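Local coordinates for arginine phosphatase Ywle (Geobacillus stearothermophilus, PDB 4PIC), which removes the phosphate from phosphoarginine residues in proteins by hydrolysis, with almost no activity against phosphotyrosine peptides, at residues 13-18 and 115-120; 45-50 and 124-129. One frame throughout, in Å; residues are numbered along the deposited sequence.

Contact 1 (13-18 with 115-120) is the catalytic end of the pair: it brings Arg-15 and Asp-117 together beside a bound phosphate, with the Arg-15 side chain about 5 Å from that of Cys-9, the nucleophile. Contact 2 (45-50 with 124-129) lies next door, the two centres about 6 Å apart, and Tyr-126 joins them. Its CE1 is 3.4 Å from Pro-118 CB, on the ring face turned away from His-49, while its OH packs 3.2 Å from Cys-14 SG, so contact 2 touches both segments of contact 1. A probable backbone hydrogen bond, Ser-47 N to Thr-13 O at 2.9 Å, makes a second link.

Contact 1: residues 13-18 and 115-120; sequences TCRSPM and IADPFG. With PO4 (phosphate ion), chain C.
Arg-15 reaches from the start of helix 15-25 across to Ile-115 O, and its NH1 gives that carbonyl a hydrogen bond of 2.8 Å. The oxygen lies in the guanidinium plane, although the N-H meets it at a bent 137°. This is the tight, buried part of the contact. Arg-15 CD packs 3.7 Å from CG2 of Ile-115 as the two side chains slide past each other in opposite directions, and Ala-116 O sits 3.2 Å from the same CD. That carbonyl oxygen is buried with no polar partner in the model.

A bend in the arginine chain at chi3 (-73°) turns the guanidinium toward the phosphate, probably picked up from the crystallisation liquor. NH2 donates to its O3 at 3.0 Å, near the guanidinium plane, so bonds at two corners of the group fix its rotation.

The Asp-117 side, partly exposed, is looser. The carboxylate stacks over one guanidinium face, displaced toward the rim of the group, the planes 25° apart. Its OD2 is 3.6 Å from Arg-15 NH2, a long salt bridge carried by charge alone, because no N-H points at the oxygen. Within its own loop, Asp-117 OD1 accepts from Phe-119 N at 2.9 Å, from above the carboxylate plane, forming an Asx turn that leads out to exposed Phe-119 and Gly-120.

Thr-10 N and Gly-11 N also bind the phosphate, as expected of a low molecular weight phosphatase active site: a C-X5-R phosphate-binding loop from Cys-9 to Arg-15, faced by the loop carrying Asp-117, the probable proton donor.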
ATOM      1  N   THR A  13     -10.090   3.451  -7.435  1.00 11.27           N
ATOM      2  CA  THR A  13     -11.388   4.127  -7.600  1.00 11.31           C
ATOM      3  C   THR A  13     -11.264   5.444  -8.362  1.00 13.37           C
ATOM      4  O   THR A  13     -12.249   5.942  -8.906  1.00 13.45           O
ATOM      5  CB  THR A  13     -12.102   4.423  -6.258  1.00 14.86           C
ATOM      6  OG1 THR A  13     -11.262   5.237  -5.433  1.00 15.01           O
ATOM      7  CG2 THR A  13     -12.444   3.132  -5.525  1.00 13.96           C
ATOM      8  N   CYS A  14     -10.057   6.001  -8.412  1.00 12.76           N
ATOM      9  CA  CYS A  14      -9.879   7.328  -8.987  1.00 13.57           C
ATOM     10  C   CYS A  14      -8.960   7.358 -10.217  1.00 11.89           C
ATOM     11  O   CYS A  14      -9.440   7.272 -11.345  1.00 12.55           O
ATOM     12  CB  CYS A  14      -9.477   8.314  -7.888  1.00 13.04           C
ATOM     13  SG  CYS A  14     -10.747   8.401  -6.584  1.00 17.33           S
ATOM     14  N   ARG A  15      -7.647   7.456 -10.028  1.00 11.94           N
ATOM     15  CA  ARG A  15      -6.769   7.602 -11.189  1.00 11.14           C
ATOM     16  C   ARG A  15      -6.694   6.374 -12.086  1.00  9.65           C
ATOM     17  O   ARG A  15      -6.887   6.491 -13.290  1.00 10.26           O
ATOM     18  CB  ARG A  15      -5.360   8.052 -10.796  1.00 13.47           C
ATOM     19  CG  ARG A  15      -5.305   9.488 -10.274  1.00 14.68           C
ATOM     20  CD  ARG A  15      -3.924   9.815  -9.742  1.00 12.76           C
ATOM     21  NE  ARG A  15      -3.664   9.158  -8.465  1.00 14.34           N
ATOM     22  CZ  ARG A  15      -2.631   9.443  -7.682  1.00 15.22           C
ATOM     23  NH1 ARG A  15      -1.763  10.379  -8.046  1.00 14.24           N
ATOM     24  NH2 ARG A  15      -2.480   8.805  -6.533  1.00 16.18           N
ATOM     25  N   SER A  16      -6.411   5.199 -11.537  1.00  9.18           N
ATOM     26  CA  SER A  16      -6.250   4.040 -12.423  1.00 10.78           C
ATOM     27  C   SER A  16      -7.519   3.652 -13.199  1.00 10.69           C
ATOM     28  O   SER A  16      -7.410   3.262 -14.354  1.00  9.68           O
ATOM     29  CB  SER A  16      -5.569   2.836 -11.743  1.00 11.60           C
ATOM     30  OG  SER A  16      -6.284   2.354 -10.620  1.00 10.90           O
ATOM     31  N   PRO A  17      -8.715   3.788 -12.595  1.00 10.87           N
ATOM     32  CA  PRO A  17      -9.901   3.531 -13.423  1.00 11.10           C
ATOM     33  C   PRO A  17     -10.081   4.552 -14.538  1.00 11.16           C
ATOM     34  O   PRO A  17     -10.577   4.207 -15.620  1.00 10.62           O
ATOM     35  CB  PRO A  17     -11.059   3.623 -12.427  1.00 12.15           C
ATOM     36  CG  PRO A  17     -10.431   3.278 -11.111  1.00 13.06           C
ATOM     37  CD  PRO A  17      -9.069   3.896 -11.167  1.00 10.12           C
HETATM   38  N   MSE A  18      -9.668   5.793 -14.311  1.00 10.21           N
HETATM   39  CA  MSE A  18      -9.734   6.773 -15.385  1.00 11.38           C
HETATM   40  C   MSE A  18      -8.775   6.403 -16.515  1.00  9.65           C
HETATM   41  O   MSE A  18      -9.132   6.464 -17.694  1.00 10.67           O
HETATM   42  CB  MSE A  18      -9.439   8.185 -14.879  1.00 10.72           C
HETATM   43  CG  MSE A  18     -10.593   8.787 -14.077  1.00 10.76           C
HETATM   44 SE   MSE A  18     -10.440  10.706 -13.737  1.00 16.31          SE
HETATM   45  CE  MSE A  18      -8.881  10.670 -12.563  1.00 14.10           C
ATOM     46  N   ILE A 115       0.849  11.335 -11.930  1.00 14.86           N
ATOM     47  CA  ILE A 115      -0.459  11.847 -12.314  1.00 16.08           C
ATOM     48  C   ILE A 115      -1.021  12.632 -11.127  1.00 16.70           C
ATOM     49  O   ILE A 115      -0.889  12.199  -9.976  1.00 17.67           O
ATOM     50  CB  ILE A 115      -1.415  10.702 -12.704  1.00 13.70           C
ATOM     51  CG1 ILE A 115      -0.858   9.930 -13.903  1.00 14.57           C
ATOM     52  CG2 ILE A 115      -2.825  11.236 -12.974  1.00 14.00           C
ATOM     53  CD1 ILE A 115      -0.651  10.784 -15.138  1.00 16.73           C
ATOM     54  N   ALA A 116      -1.607  13.797 -11.394  1.00 16.97           N
ATOM     55  CA  ALA A 116      -2.183  14.631 -10.333  1.00 19.28           C
ATOM     56  C   ALA A 116      -3.085  13.831  -9.395  1.00 17.79           C
ATOM     57  O   ALA A 116      -3.932  13.062  -9.850  1.00 17.11           O
ATOM     58  CB  ALA A 116      -2.955  15.798 -10.934  1.00 18.79           C
ATOM     59  N   ASP A 117      -2.906  14.027  -8.088  1.00 17.36           N
ATOM     60  CA  ASP A 117      -3.710  13.350  -7.073  1.00 19.64           C
ATOM     61  C   ASP A 117      -4.846  14.246  -6.589  1.00 20.95           C
ATOM     62  O   ASP A 117      -4.603  15.265  -5.938  1.00 22.30           O
ATOM     63  CB  ASP A 117      -2.826  12.975  -5.878  1.00 18.98           C
ATOM     64  CG  ASP A 117      -3.506  12.011  -4.929  1.00 22.17           C
ATOM     65  OD1 ASP A 117      -4.735  11.832  -5.021  1.00 20.26           O
ATOM     66  OD2 ASP A 117      -2.813  11.431  -4.070  1.00 23.45           O
ATOM     67  N   PRO A 118      -6.100  13.869  -6.884  1.00 21.78           N
ATOM     68  CA  PRO A 118      -7.188  14.716  -6.381  1.00 20.98           C
ATOM     69  C   PRO A 118      -7.352  14.682  -4.856  1.00 24.98           C
ATOM     70  O   PRO A 118      -7.959  15.602  -4.298  1.00 25.59           O
ATOM     71  CB  PRO A 118      -8.431  14.130  -7.059  1.00 22.30           C
ATOM     72  CG  PRO A 118      -7.929  13.420  -8.253  1.00 19.04           C
ATOM     73  CD  PRO A 118      -6.583  12.855  -7.834  1.00 21.35           C
ATOM     74  N   PHE A 119      -6.815  13.650  -4.205  1.00 22.00           N
ATOM     75  CA  PHE A 119      -7.021  13.426  -2.767  1.00 27.06           C
ATOM     76  C   PHE A 119      -8.505  13.428  -2.425  1.00 22.74           C
ATOM     77  O   PHE A 119      -8.911  13.957  -1.389  1.00 28.35           O
ATOM     78  CB  PHE A 119      -6.295  14.476  -1.910  1.00 26.77           C
ATOM     79  CG  PHE A 119      -4.799  14.469  -2.060  1.00 25.73           C
ATOM     80  CD1 PHE A 119      -4.166  15.434  -2.827  1.00 24.58           C
ATOM     81  CD2 PHE A 119      -4.022  13.512  -1.417  1.00 28.33           C
ATOM     82  CE1 PHE A 119      -2.787  15.440  -2.972  1.00 26.17           C
ATOM     83  CE2 PHE A 119      -2.636  13.512  -1.557  1.00 26.90           C
ATOM     84  CZ  PHE A 119      -2.020  14.480  -2.333  1.00 25.02           C
ATOM     85  N   GLY A 120      -9.318  12.843  -3.300  1.00 23.16           N
ATOM     86  CA  GLY A 120     -10.758  12.848  -3.117  1.00 23.65           C
ATOM     87  C   GLY A 120     -11.339  14.254  -3.110  1.00 26.20           C
ATOM     88  O   GLY A 120     -12.406  14.496  -2.535  1.00 30.02           O
TER
HETATM   89  P   PO4 C 201      -4.953   6.710  -4.602  1.00 19.67           P
HETATM   90  O1  PO4 C 201      -5.943   5.573  -4.604  1.00 20.73           O
HETATM   91  O2  PO4 C 201      -4.593   7.065  -3.180  1.00 22.10           O
HETATM   92  O3  PO4 C 201      -3.732   6.330  -5.369  1.00 17.14           O
HETATM   93  O4  PO4 C 201      -5.632   7.907  -5.224  1.00 23.48           O

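Contact 2: residues 45-50 and 124-129; sequences EASVHA and EVYRAA
Tyr-126 lays one face of its ring against His-49, and this pair makes up most of the contact. The His-49 CB sits almost squarely over the ring in a CH-pi contact, 3.5 Å from the Tyr-126 centroid and 15° off the normal. Beyond it the imidazole stands up from the phenol ring and presents an edge to that same face, an offset edge-to-face pair with centroids 5.3 Å apart and planes at 71°. The His-49 atom leading that edge is ND1, which approaches Tyr-126 CD1 and CE1 equally, at 3.7 Å. It also makes a weak hydrogen bond to Gly-121 O, which probably helps to set the tilt of the imidazole.

Tyr-126 gets there because its CG lies anti to the carbonyl carbon (chi1 -81°), sending the ring off helix 123-150 toward the first turn of helix 48-56. Ser-47 is the N-cap of that helix, and its OG approaches the ring obliquely, 3.3 Å from Tyr-126 CE2. The contact thus joins the long C-terminal helix of the low molecular weight phosphatase fold to the N-terminal end of helix 48-56, just behind the phosphate-binding loop, where Cys-14 touches both Ser-47 and Tyr-126.

An alanine in place of Tyr-126 would strip the aromatic face from under His-49, and the imidazole would probably turn more freely while a gap opened between the two helices.

Ala-50 completes the same side of the ring: its backbone N lies obliquely 3.6 Å from Tyr-126 CD2, and its CB makes a looser apolar contact at 4.2 Å with that same carbon. Ala-50 also meets Met-18 of helix 15-25, which Ala-129 touches as well.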
ATOM      1  N   GLU A  45     -17.354   1.070  -6.997  1.00 22.09           N
ATOM      2  CA  GLU A  45     -17.484   1.887  -8.196  1.00 23.06           C
ATOM      3  C   GLU A  45     -16.322   2.871  -8.278  1.00 20.06           C
ATOM      4  O   GLU A  45     -15.695   3.181  -7.259  1.00 18.61           O
ATOM      5  CB  GLU A  45     -18.786   2.686  -8.140  1.00 27.21           C
ATOM      6  CG  GLU A  45     -20.054   1.855  -8.116  1.00 28.81           C
ATOM      7  CD  GLU A  45     -20.969   2.190  -9.272  1.00 32.86           C
ATOM      8  OE1 GLU A  45     -20.489   2.180 -10.424  1.00 34.40           O
ATOM      9  OE2 GLU A  45     -22.160   2.480  -9.036  1.00 38.14           O
ATOM     10  N   ALA A  46     -16.042   3.367  -9.483  1.00 18.52           N
ATOM     11  CA  ALA A  46     -15.180   4.533  -9.612  1.00 15.16           C
ATOM     12  C   ALA A  46     -15.838   5.660  -8.826  1.00 15.80           C
ATOM     13  O   ALA A  46     -17.072   5.704  -8.697  1.00 16.76           O
ATOM     14  CB  ALA A  46     -15.021   4.921 -11.077  1.00 15.23           C
ATOM     15  N   SER A  47     -15.035   6.566  -8.277  1.00 14.66           N
ATOM     16  CA  SER A  47     -15.596   7.659  -7.490  1.00 15.21           C
ATOM     17  C   SER A  47     -16.458   8.572  -8.358  1.00 12.92           C
ATOM     18  O   SER A  47     -16.337   8.593  -9.587  1.00 12.65           O
ATOM     19  CB  SER A  47     -14.510   8.470  -6.795  1.00 18.21           C
ATOM     20  OG  SER A  47     -13.756   9.209  -7.728  1.00 17.91           O
ATOM     21  N   VAL A  48     -17.356   9.313  -7.722  1.00 13.33           N
ATOM     22  CA  VAL A  48     -18.321  10.087  -8.486  1.00 13.54           C
ATOM     23  C   VAL A  48     -17.664  11.136  -9.378  1.00 13.64           C
ATOM     24  O   VAL A  48     -18.087  11.330 -10.516  1.00 11.32           O
ATOM     25  CB  VAL A  48     -19.424  10.716  -7.574  1.00 13.46           C
ATOM     26  CG1 VAL A  48     -18.834  11.746  -6.610  1.00 17.69           C
ATOM     27  CG2 VAL A  48     -20.508  11.329  -8.419  1.00 15.86           C
ATOM     28  N   HIS A  49     -16.613  11.792  -8.895  1.00 13.80           N
ATOM     29  CA  HIS A  49     -15.951  12.801  -9.715  1.00 13.26           C
ATOM     30  C   HIS A  49     -15.220  12.157 -10.889  1.00 12.10           C
ATOM     31  O   HIS A  49     -15.164  12.746 -11.966  1.00 13.29           O
ATOM     32  CB  HIS A  49     -14.977  13.656  -8.904  1.00 13.22           C
ATOM     33  CG  HIS A  49     -15.639  14.710  -8.068  1.00 13.59           C
ATOM     34  ND1 HIS A  49     -14.993  15.337  -7.025  1.00 15.73           N
ATOM     35  CD2 HIS A  49     -16.875  15.260  -8.134  1.00 15.10           C
ATOM     36  CE1 HIS A  49     -15.807  16.220  -6.474  1.00 12.41           C
ATOM     37  NE2 HIS A  49     -16.955  16.192  -7.123  1.00 14.58           N
ATOM     38  N   ALA A  50     -14.671  10.957 -10.683  1.00 10.28           N
ATOM     39  CA  ALA A  50     -14.025  10.235 -11.787  1.00 12.21           C
ATOM     40  C   ALA A  50     -15.087   9.924 -12.834  1.00 11.34           C
ATOM     41  O   ALA A  50     -14.877  10.131 -14.039  1.00 10.87           O
ATOM     42  CB  ALA A  50     -13.358   8.957 -11.295  1.00 12.34           C
ATOM     43  N   GLU A 124     -12.370  19.735 -10.141  1.00 16.45           N
ATOM     44  CA  GLU A 124     -11.354  20.380 -10.964  1.00 17.08           C
ATOM     45  C   GLU A 124     -10.036  19.617 -10.967  1.00 13.64           C
ATOM     46  O   GLU A 124      -9.341  19.577 -11.982  1.00 13.48           O
ATOM     47  CB  GLU A 124     -11.118  21.827 -10.516  1.00 20.63           C
ATOM     48  CG  GLU A 124     -12.254  22.789 -10.854  1.00 20.87           C
ATOM     49  CD  GLU A 124     -13.418  22.698  -9.892  1.00 21.39           C
ATOM     50  OE1 GLU A 124     -13.227  22.177  -8.774  1.00 20.97           O
ATOM     51  OE2 GLU A 124     -14.524  23.153 -10.256  1.00 26.74           O
ATOM     52  N   VAL A 125      -9.695  18.999  -9.844  1.00 12.91           N
ATOM     53  CA  VAL A 125      -8.456  18.232  -9.782  1.00 15.07           C
ATOM     54  C   VAL A 125      -8.618  16.882 -10.482  1.00 13.75           C
ATOM     55  O   VAL A 125      -7.678  16.386 -11.097  1.00 13.51           O
ATOM     56  CB  VAL A 125      -7.947  18.058  -8.343  1.00 15.55           C
ATOM     57  CG1 VAL A 125      -6.525  17.508  -8.355  1.00 17.25           C
ATOM     58  CG2 VAL A 125      -7.979  19.400  -7.627  1.00 15.71           C
ATOM     59  N   TYR A 126      -9.805  16.290 -10.396  1.00 13.26           N
ATOM     60  CA  TYR A 126     -10.102  15.105 -11.201  1.00 13.34           C
ATOM     61  C   TYR A 126      -9.986  15.409 -12.683  1.00 12.07           C
ATOM     62  O   TYR A 126      -9.480  14.591 -13.461  1.00 11.85           O
ATOM     63  CB  TYR A 126     -11.504  14.581 -10.904  1.00 12.24           C
ATOM     64  CG  TYR A 126     -11.558  13.733  -9.648  1.00 12.14           C
ATOM     65  CD1 TYR A 126     -11.695  14.320  -8.392  1.00 12.28           C
ATOM     66  CD2 TYR A 126     -11.488  12.346  -9.718  1.00 12.03           C
ATOM     67  CE1 TYR A 126     -11.740  13.543  -7.246  1.00 15.09           C
ATOM     68  CE2 TYR A 126     -11.532  11.563  -8.577  1.00 14.32           C
ATOM     69  CZ  TYR A 126     -11.663  12.172  -7.345  1.00 15.27           C
ATOM     70  OH  TYR A 126     -11.711  11.415  -6.191  1.00 17.64           O
ATOM     71  N   ARG A 127     -10.450  16.587 -13.086  1.00 10.92           N
ATOM     72  CA  ARG A 127     -10.381  16.971 -14.489  1.00 14.02           C
ATOM     73  C   ARG A 127      -8.927  17.164 -14.904  1.00 12.91           C
ATOM     74  O   ARG A 127      -8.532  16.756 -15.985  1.00 12.86           O
ATOM     75  CB  ARG A 127     -11.206  18.239 -14.750  1.00 15.10           C
ATOM     76  CG  ARG A 127     -11.516  18.480 -16.214  1.00 18.35           C
ATOM     77  CD  ARG A 127     -12.481  19.647 -16.401  1.00 19.06           C
ATOM     78  NE  ARG A 127     -13.821  19.331 -15.920  1.00 21.61           N
ATOM     79  CZ  ARG A 127     -14.446  19.990 -14.950  1.00 21.57           C
ATOM     80  NH1 ARG A 127     -13.850  21.013 -14.350  1.00 23.72           N
ATOM     81  NH2 ARG A 127     -15.666  19.631 -14.581  1.00 23.40           N
ATOM     82  N   ALA A 128      -8.124  17.769 -14.038  1.00 14.59           N
ATOM     83  CA  ALA A 128      -6.708  17.969 -14.318  1.00 14.86           C
ATOM     84  C   ALA A 128      -6.008  16.625 -14.520  1.00 12.73           C
ATOM     85  O   ALA A 128      -5.208  16.456 -15.466  1.00 14.36           O
ATOM     86  CB  ALA A 128      -6.057  18.734 -13.180  1.00 14.75           C
ATOM     87  N   ALA A 129      -6.318  15.672 -13.638  1.00 12.26           N
ATOM     88  CA  ALA A 129      -5.757  14.324 -13.737  1.00 11.79           C
ATOM     89  C   ALA A 129      -6.207  13.650 -15.032  1.00 11.98           C
ATOM     90  O   ALA A 129      -5.402  13.041 -15.741  1.00 11.09           O
ATOM     91  CB  ALA A 129      -6.164  13.486 -12.536  1.00 12.22           C
TER